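Long-range contacts in glucose-6-phosphate 1-dehydrogenase (Mycobacterium avium, PDB 4LGV), which probably catalyses the NADP-dependent oxidation of glucose 6-phosphate to 6-phosphogluconolactone, the entry step of the pentose phosphate pathway: residues P288-E293 and R442-V447; E316-L321 and F336-K341; L354-G359 and P369-I374. All blocks are in the same frame, centred on the assembly; numbering follows the deposited sequence. Where two conformers were deposited one is given.

Contact 1. Residues P288-E293 and R442-V447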
# COMPACT_ATOMS: atom_id res chain seq x y z
N PRO A 288 -17.48 7.76 -17.43
CA PRO A 288 -18.09 8.81 -18.21
C PRO A 288 -18.41 8.32 -19.63
O PRO A 288 -17.80 7.37 -20.11
CB PRO A 288 -17.00 9.88 -18.26
CG PRO A 288 -15.72 9.15 -18.12
CD PRO A 288 -16.02 7.87 -17.37
N SER A 289 -19.35 8.97 -20.27
CA SER A 289 -19.64 8.69 -21.66
C SER A 289 -18.41 8.94 -22.54
O SER A 289 -17.60 9.79 -22.25
CB SER A 289 -20.85 9.52 -22.10
OG SER A 289 -20.61 10.89 -21.92
N LEU A 290 -18.32 8.20 -23.63
CA LEU A 290 -17.17 8.34 -24.53
C LEU A 290 -17.08 9.75 -25.13
O LEU A 290 -18.11 10.38 -25.42
CB LEU A 290 -17.24 7.33 -25.66
CG LEU A 290 -17.22 5.87 -25.30
CD1 LEU A 290 -17.38 5.05 -26.55
CD2 LEU A 290 -15.91 5.53 -24.63
N ASP A 291 -15.83 10.21 -25.29
CA ASP A 291 -15.47 11.40 -26.07
C ASP A 291 -15.30 11.04 -27.58
O ASP A 291 -14.33 10.40 -27.97
CB ASP A 291 -14.17 11.98 -25.54
CG ASP A 291 -13.83 13.34 -26.19
OD1 ASP A 291 -14.49 13.71 -27.20
OD2 ASP A 291 -12.96 14.03 -25.65
N PRO A 292 -16.23 11.47 -28.45
CA PRO A 292 -16.13 11.14 -29.90
C PRO A 292 -14.82 11.59 -30.58
O PRO A 292 -14.45 11.01 -31.58
CB PRO A 292 -17.33 11.90 -30.53
CG PRO A 292 -18.24 12.17 -29.38
CD PRO A 292 -17.35 12.38 -28.18
N GLU A 293 -14.14 12.60 -30.02
CA GLU A 293 -12.85 13.07 -30.54
C GLU A 293 -11.74 12.11 -30.22
O GLU A 293 -10.68 12.20 -30.80
CB GLU A 293 -12.47 14.45 -29.96
CG GLU A 293 -13.55 15.54 -30.04
CD GLU A 293 -14.03 15.83 -31.45
OE1 GLU A 293 -13.27 15.54 -32.41
OE2 GLU A 293 -15.17 16.34 -31.60
N ARG A 442 -25.59 4.31 -22.49
CA ARG A 442 -25.24 5.70 -22.15
C ARG A 442 -23.79 5.97 -22.50
O ARG A 442 -23.47 6.99 -23.11
CB ARG A 442 -25.44 5.94 -20.65
CG ARG A 442 -24.87 7.28 -20.17
CD ARG A 442 -24.91 7.45 -18.66
NE ARG A 442 -24.09 6.47 -17.94
CZ ARG A 442 -22.76 6.48 -17.84
NH1 ARG A 442 -22.02 7.40 -18.43
NH2 ARG A 442 -22.13 5.57 -17.12
N ILE A 443 -22.90 5.04 -22.16
CA ILE A 443 -21.48 5.21 -22.40
C ILE A 443 -21.16 5.39 -23.88
O ILE A 443 -20.42 6.31 -24.23
CB ILE A 443 -20.67 4.04 -21.80
CG1 ILE A 443 -20.73 4.14 -20.29
CG2 ILE A 443 -19.23 4.09 -22.22
CD1 ILE A 443 -20.35 2.87 -19.59
N VAL A 444 -21.74 4.57 -24.75
CA VAL A 444 -21.39 4.59 -26.19
C VAL A 444 -22.19 5.60 -27.01
O VAL A 444 -21.82 5.94 -28.12
CB VAL A 444 -21.49 3.20 -26.87
CG1 VAL A 444 -20.62 2.18 -26.16
CG2 VAL A 444 -22.94 2.70 -26.95
N GLN A 445 -23.31 6.08 -26.48
CA GLN A 445 -24.22 6.91 -27.27
C GLN A 445 -23.55 8.08 -28.04
O GLN A 445 -23.91 8.33 -29.16
CB GLN A 445 -25.35 7.42 -26.39
CG GLN A 445 -26.47 8.05 -27.18
CD GLN A 445 -27.09 7.01 -28.07
OE1 GLN A 445 -27.35 7.27 -29.23
NE2 GLN A 445 -27.21 5.76 -27.58
N PRO A 446 -22.59 8.78 -27.44
CA PRO A 446 -22.08 9.98 -28.11
C PRO A 446 -21.36 9.63 -29.39
O PRO A 446 -21.44 10.39 -30.36
CB PRO A 446 -21.10 10.56 -27.09
CG PRO A 446 -21.64 10.14 -25.78
CD PRO A 446 -22.22 8.75 -26.01
N VAL A 447 -20.72 8.48 -29.41
CA VAL A 447 -20.08 7.97 -30.63
C VAL A 447 -21.10 7.55 -31.69
O VAL A 447 -20.86 7.68 -32.91
CB VAL A 447 -19.12 6.82 -30.26
CG1 VAL A 447 -18.81 5.95 -31.45
CG2 VAL A 447 -17.85 7.40 -29.70

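Contact 2. Residues E316-L321 and F336-K341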
# COMPACT_ATOMS: atom_id res chain seq x y z
N GLU A 316 -18.77 1.35 -39.66
CA GLU A 316 -17.39 1.00 -39.26
C GLU A 316 -17.29 -0.49 -39.07
O GLU A 316 -18.19 -1.13 -38.53
CB GLU A 316 -16.97 1.77 -38.00
CG GLU A 316 -17.49 1.25 -36.62
CD GLU A 316 -18.96 1.54 -36.33
OE1 GLU A 316 -19.65 2.12 -37.20
OE2 GLU A 316 -19.43 1.16 -35.23
N THR A 317 -16.21 -1.07 -39.57
CA THR A 317 -15.86 -2.44 -39.26
C THR A 317 -14.76 -2.48 -38.21
O THR A 317 -14.31 -3.56 -37.85
CB THR A 317 -15.32 -3.17 -40.51
OG1 THR A 317 -14.15 -2.49 -40.98
CG2 THR A 317 -16.37 -3.22 -41.59
N TYR A 318 -14.28 -1.31 -37.79
CA TYR A 318 -13.17 -1.17 -36.82
C TYR A 318 -13.40 0.04 -35.96
O TYR A 318 -13.91 1.04 -36.47
CB TYR A 318 -11.83 -0.98 -37.53
CG TYR A 318 -10.63 -0.65 -36.64
CD1 TYR A 318 -10.44 0.63 -36.13
CD2 TYR A 318 -9.68 -1.61 -36.34
CE1 TYR A 318 -9.36 0.95 -35.33
CE2 TYR A 318 -8.59 -1.31 -35.52
CZ TYR A 318 -8.44 -0.03 -35.01
OH TYR A 318 -7.36 0.31 -34.23
N VAL A 319 -13.07 -0.05 -34.67
CA VAL A 319 -13.09 1.11 -33.76
C VAL A 319 -11.94 1.08 -32.81
O VAL A 319 -11.63 0.05 -32.27
CB VAL A 319 -14.24 1.12 -32.74
CG1 VAL A 319 -14.92 2.49 -32.71
CG2 VAL A 319 -15.23 0.03 -33.03
N ALA A 320 -11.40 2.24 -32.52
CA ALA A 320 -10.46 2.40 -31.46
C ALA A 320 -10.90 3.59 -30.64
O ALA A 320 -11.34 4.59 -31.21
CB ALA A 320 -9.08 2.62 -32.00
N LEU A 321 -10.84 3.47 -29.31
CA LEU A 321 -11.39 4.49 -28.44
C LEU A 321 -10.66 4.58 -27.09
O LEU A 321 -9.91 3.69 -26.72
CB LEU A 321 -12.87 4.26 -28.22
CG LEU A 321 -13.28 2.99 -27.48
CD1 LEU A 321 -13.23 3.13 -25.94
CD2 LEU A 321 -14.67 2.57 -27.90
N PHE A 336 -7.63 2.04 -23.28
CA PHE A 336 -7.76 2.09 -24.71
C PHE A 336 -8.33 0.77 -25.20
O PHE A 336 -7.93 -0.31 -24.76
CB PHE A 336 -6.39 2.37 -25.38
CG PHE A 336 -5.84 3.75 -25.08
CD1 PHE A 336 -6.29 4.84 -25.78
CD2 PHE A 336 -4.89 3.93 -24.13
CE1 PHE A 336 -5.82 6.12 -25.51
CE2 PHE A 336 -4.39 5.18 -23.86
CZ PHE A 336 -4.84 6.29 -24.55
N LEU A 337 -9.21 0.88 -26.18
CA LEU A 337 -9.89 -0.27 -26.72
C LEU A 337 -9.87 -0.22 -28.25
O LEU A 337 -10.07 0.84 -28.82
CB LEU A 337 -11.28 -0.24 -26.20
CG LEU A 337 -12.16 -1.39 -26.58
CD1 LEU A 337 -13.21 -1.53 -25.48
CD2 LEU A 337 -12.79 -1.14 -27.95
N ARG A 338 -9.57 -1.36 -28.88
CA ARG A 338 -9.64 -1.48 -30.32
C ARG A 338 -10.26 -2.80 -30.68
O ARG A 338 -10.00 -3.84 -30.05
CB ARG A 338 -8.28 -1.34 -30.97
CG ARG A 338 -7.29 -2.42 -30.64
CD ARG A 338 -5.96 -2.19 -31.33
NE ARG A 338 -4.97 -3.15 -30.82
CZ ARG A 338 -3.76 -3.33 -31.33
NH1 ARG A 338 -3.37 -2.61 -32.37
NH2 ARG A 338 -2.94 -4.24 -30.81
N ALA A 339 -11.17 -2.74 -31.64
CA ALA A 339 -11.87 -3.92 -32.13
C ALA A 339 -12.10 -3.79 -33.64
O ALA A 339 -12.43 -2.72 -34.12
CB ALA A 339 -13.18 -4.07 -31.42
N GLY A 340 -11.92 -4.88 -34.38
CA GLY A 340 -12.17 -4.81 -35.79
C GLY A 340 -12.11 -6.08 -36.60
O GLY A 340 -11.48 -7.05 -36.21
N LYS A 341 -12.78 -6.02 -37.75
CA LYS A 341 -12.79 -7.09 -38.75
C LYS A 341 -11.58 -6.99 -39.67
O LYS A 341 -11.02 -5.92 -39.87
CB LYS A 341 -14.04 -6.99 -39.62
CG LYS A 341 -15.34 -7.07 -38.84
CD LYS A 341 -15.61 -8.50 -38.36
CE LYS A 341 -16.98 -8.59 -37.73
NZ LYS A 341 -17.24 -9.92 -37.18

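Contact 3. Residues L354-G359 and P369-I374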
# COMPACT_ATOMS: atom_id res chain seq x y z
N LEU A 354 2.10 -2.02 -16.12
CA LEU A 354 2.44 -1.50 -14.77
C LEU A 354 3.25 -0.24 -14.87
O LEU A 354 3.89 -0.05 -15.87
CB LEU A 354 3.22 -2.49 -13.96
CG LEU A 354 2.37 -3.57 -13.29
CD1 LEU A 354 1.92 -4.63 -14.29
CD2 LEU A 354 3.17 -4.23 -12.20
N HIS A 355 3.22 0.62 -13.85
CA HIS A 355 4.22 1.68 -13.76
C HIS A 355 5.59 1.04 -13.65
O HIS A 355 5.76 -0.09 -13.09
CB HIS A 355 4.05 2.56 -12.48
CG HIS A 355 2.71 3.21 -12.38
ND1 HIS A 355 2.39 4.33 -13.11
CD2 HIS A 355 1.62 2.90 -11.65
CE1 HIS A 355 1.15 4.69 -12.85
NE2 HIS A 355 0.65 3.84 -11.97
N HIS A 356 6.58 1.79 -14.11
CA HIS A 356 7.98 1.45 -13.76
C HIS A 356 8.20 1.56 -12.27
O HIS A 356 7.48 2.27 -11.58
CB HIS A 356 8.99 2.35 -14.49
CG HIS A 356 9.22 1.95 -15.92
ND1 HIS A 356 9.86 0.78 -16.29
CD2 HIS A 356 8.91 2.59 -17.07
CE1 HIS A 356 9.95 0.72 -17.61
NE2 HIS A 356 9.36 1.80 -18.11
N VAL A 357 9.18 0.83 -11.77
CA VAL A 357 9.60 1.07 -10.38
C VAL A 357 10.01 2.55 -10.34
O VAL A 357 10.72 2.98 -11.19
CB VAL A 357 10.76 0.20 -9.97
CG1 VAL A 357 11.06 0.42 -8.51
CG2 VAL A 357 10.39 -1.26 -10.22
N PRO A 358 9.52 3.32 -9.37
CA PRO A 358 9.82 4.75 -9.40
C PRO A 358 11.23 5.06 -8.96
O PRO A 358 11.89 4.24 -8.29
CB PRO A 358 8.83 5.32 -8.40
CG PRO A 358 8.53 4.17 -7.44
CD PRO A 358 8.56 2.96 -8.30
N GLY A 359 11.73 6.20 -9.36
CA GLY A 359 12.99 6.69 -8.87
C GLY A 359 14.23 6.15 -9.53
O GLY A 359 14.16 5.40 -10.50
N PRO A 369 13.38 -1.46 -20.88
CA PRO A 369 12.87 -0.58 -21.96
C PRO A 369 11.36 -0.50 -21.96
O PRO A 369 10.80 0.55 -22.24
CB PRO A 369 13.39 -1.23 -23.24
CG PRO A 369 13.94 -2.57 -22.87
CD PRO A 369 14.23 -2.55 -21.39
N GLU A 370 10.69 -1.58 -21.55
CA GLU A 370 9.24 -1.55 -21.30
C GLU A 370 8.93 -2.04 -19.88
O GLU A 370 9.59 -2.91 -19.36
CB GLU A 370 8.51 -2.42 -22.31
CG GLU A 370 8.69 -2.03 -23.79
CD GLU A 370 8.12 -0.65 -24.14
OE1 GLU A 370 7.20 -0.13 -23.44
OE2 GLU A 370 8.60 -0.07 -25.15
N PRO A 371 7.87 -1.50 -19.26
CA PRO A 371 7.49 -1.83 -17.91
C PRO A 371 6.88 -3.21 -17.91
O PRO A 371 6.54 -3.73 -18.97
CB PRO A 371 6.44 -0.76 -17.57
CG PRO A 371 5.88 -0.33 -18.85
CD PRO A 371 7.02 -0.44 -19.84
N ASN A 372 6.79 -3.81 -16.73
CA ASN A 372 6.11 -5.07 -16.57
C ASN A 372 4.67 -4.98 -17.13
O ASN A 372 4.05 -3.88 -17.13
CB ASN A 372 6.05 -5.47 -15.09
CG ASN A 372 7.43 -5.79 -14.48
OD1 ASN A 372 7.52 -5.95 -13.28
ND2 ASN A 372 8.45 -5.96 -15.29
N GLN A 373 4.16 -6.11 -17.58
CA GLN A 373 2.78 -6.19 -18.08
C GLN A 373 2.09 -7.47 -17.65
O GLN A 373 2.69 -8.53 -17.56
CB GLN A 373 2.81 -6.15 -19.62
CG GLN A 373 3.16 -4.77 -20.12
CD GLN A 373 3.50 -4.73 -21.60
OE1 GLN A 373 2.73 -5.15 -22.44
NE2 GLN A 373 4.63 -4.14 -21.90
N ILE A 374 0.81 -7.35 -17.38
CA ILE A 374 -0.06 -8.49 -17.15
C ILE A 374 -0.94 -8.60 -18.38
O ILE A 374 -1.67 -7.69 -18.66
CB ILE A 374 -0.95 -8.27 -15.94
CG1 ILE A 374 -0.08 -8.17 -14.69
CG2 ILE A 374 -1.93 -9.43 -15.80
CD1 ILE A 374 -0.85 -7.76 -13.45
O HOH W 1 7.19 -2.58 -14.29
O HOH W 2 9.40 2.16 -20.94

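Contact 1. Residues P288-E293 and R442-V447
Leu290 and Ile443 show how a loop can use a carbonyl left over at a helix kink. Pro446 has no N-H, and Val447 N turns weakly to Val444 O rather than to Ile443 O. Ile443 O is instead taken by Leu290 N at 2.9 Å, in the carbonyl plane and almost perfectly straight (179°). The Leu290 side chain then climbs over the same group. Its CB lies 3.6 Å from Ile443 O and also approaches Val447 CG2. Leu290 CG comes 3.4 Å from Ile443 O, with Ile443 CG2 beyond, and CD1 reaches 4.0 Å from Val447 CG2, with Val444 beside it. With CG beside the backbone N (chi1 -62°), the side chain slants across the helix between Ile443 and Val447, while CD2 turns to Leu321 and the side chain also packs on Thr323. Pro446 presents CB to Leu290 O at 3.4 Å, and its side chain crosses that of Pro292 at about a right angle. Bending at chi3 brings Arg442 NH1 near Ser289 N without a bond; NH2 is held by a salt bridge to Glu439 and by Met287 O. This is a proline-kinked helix, 434-449, docked by one backbone bond onto the loop leading into strand 295-300 of the C-terminal domain's large sheet.

Contact 2. Residues E316-L321 and F336-K341
Residues Tyr318-Leu321 and Phe336-Gly340 run exactly antiparallel, their axes 4.6 Å apart, with paired backbone hydrogen bonds joining Val319 to Ala339 and Leu321 to Leu337. A fifth bond, Lys341 N to Thr317 O at 2.9 Å, carries the pairing past the strand end. On one face, Leu321 and Leu337 lie side by side and point the same way, Leu321 CD1 resting 3.9 Å from Leu337 CB. Leu321 achieves this by placing CG between its backbone N and carbonyl carbon (chi1 65°). Val319 and Ala339 share that face and are covered by helix 246-264. On the other face, the Tyr318 ring passes obliquely by Gly340, CD2 coming within 4.1 Å of Gly340 CA, an approach that the absence of a side chain there allows. The ring runs on above the sheet until Tyr318 OH stands 3.8 Å from Arg338 CB. The Arg338 guanidinium, turned 82° to that ring, leads away, its NE bonded to Thr228 OG1, while helix 466-470 packs on Tyr318 and Ala320. Thr317 and Tyr318 both face Gly298, forming a classic beta bulge on the far side of strand 318-323. The whole is a beta hairpin in the interior of a mixed sheet, sandwiched between helices, in the C-terminal domain of a glucose-6-phosphate dehydrogenase.

Contact 3. Residues L354-G359 and P369-I374
Leu354 and Asn372 mark the point where two neighbouring antiparallel strands begin to part, and direct hydrogen bonding between the segments comes down to one link: Leu354 N to Asn372 O, 2.9 Å long, the donor tilted 26° from the carbonyl plane. A step further out, a water replaces direct pairing, accepting from Asn372 N at 2.8 Å and donating to His355 O. A second water sits in the plane of the His356 ring at its edge, 2.9 Å from NE2. Here strands 347-354 and 373-379 give way to an extended, proline-containing excursion at the far end of the sheet, where subunits of the tetramer meet. Asn372 OD1 accepts from Ala212 N of the second subunit, and its ND2 donates to Asn210 there; Val357 packs on Phe208 of that subunit and on Trp328 of a third. The aromatic contact is a CH-pi interaction: Pro371 CB stands 3.9 Å from the centroid of the His356 ring, 11° off its normal. The same CB presses closely on Leu354 O, 3.1 Å away, so one proline carbon meets both a carbonyl and an imidazole. Across the two segments the apolar contact is that of Leu354, whose CG, beside the backbone N (chi1 -81°), carries CD1 to within 4.1 Å of Ile374 CG1.

All three contacts belong to the C-terminal domain, yet their chemistry follows their place in it. Contact 2 lies in the sheet interior, with nearly every residue buried, and regular backbone pairing does most of the joining; contact 3 is buried too, but far from the chain's centre and partly by other subunits. Contact 1, partly buried, sets helix 434-449 against an irregular loop and depends mainly on side-chain packing; it touches contact 2 directly, Leu290 CD2 lying 3.8 Å from Leu321 CD1. Contact 3 reaches the same sheet as contact 2, but their nearest atoms are about 10 Å apart. Where its strands end, waters take over from pairing, whereas contacts 1 and 2 are met by no other chain.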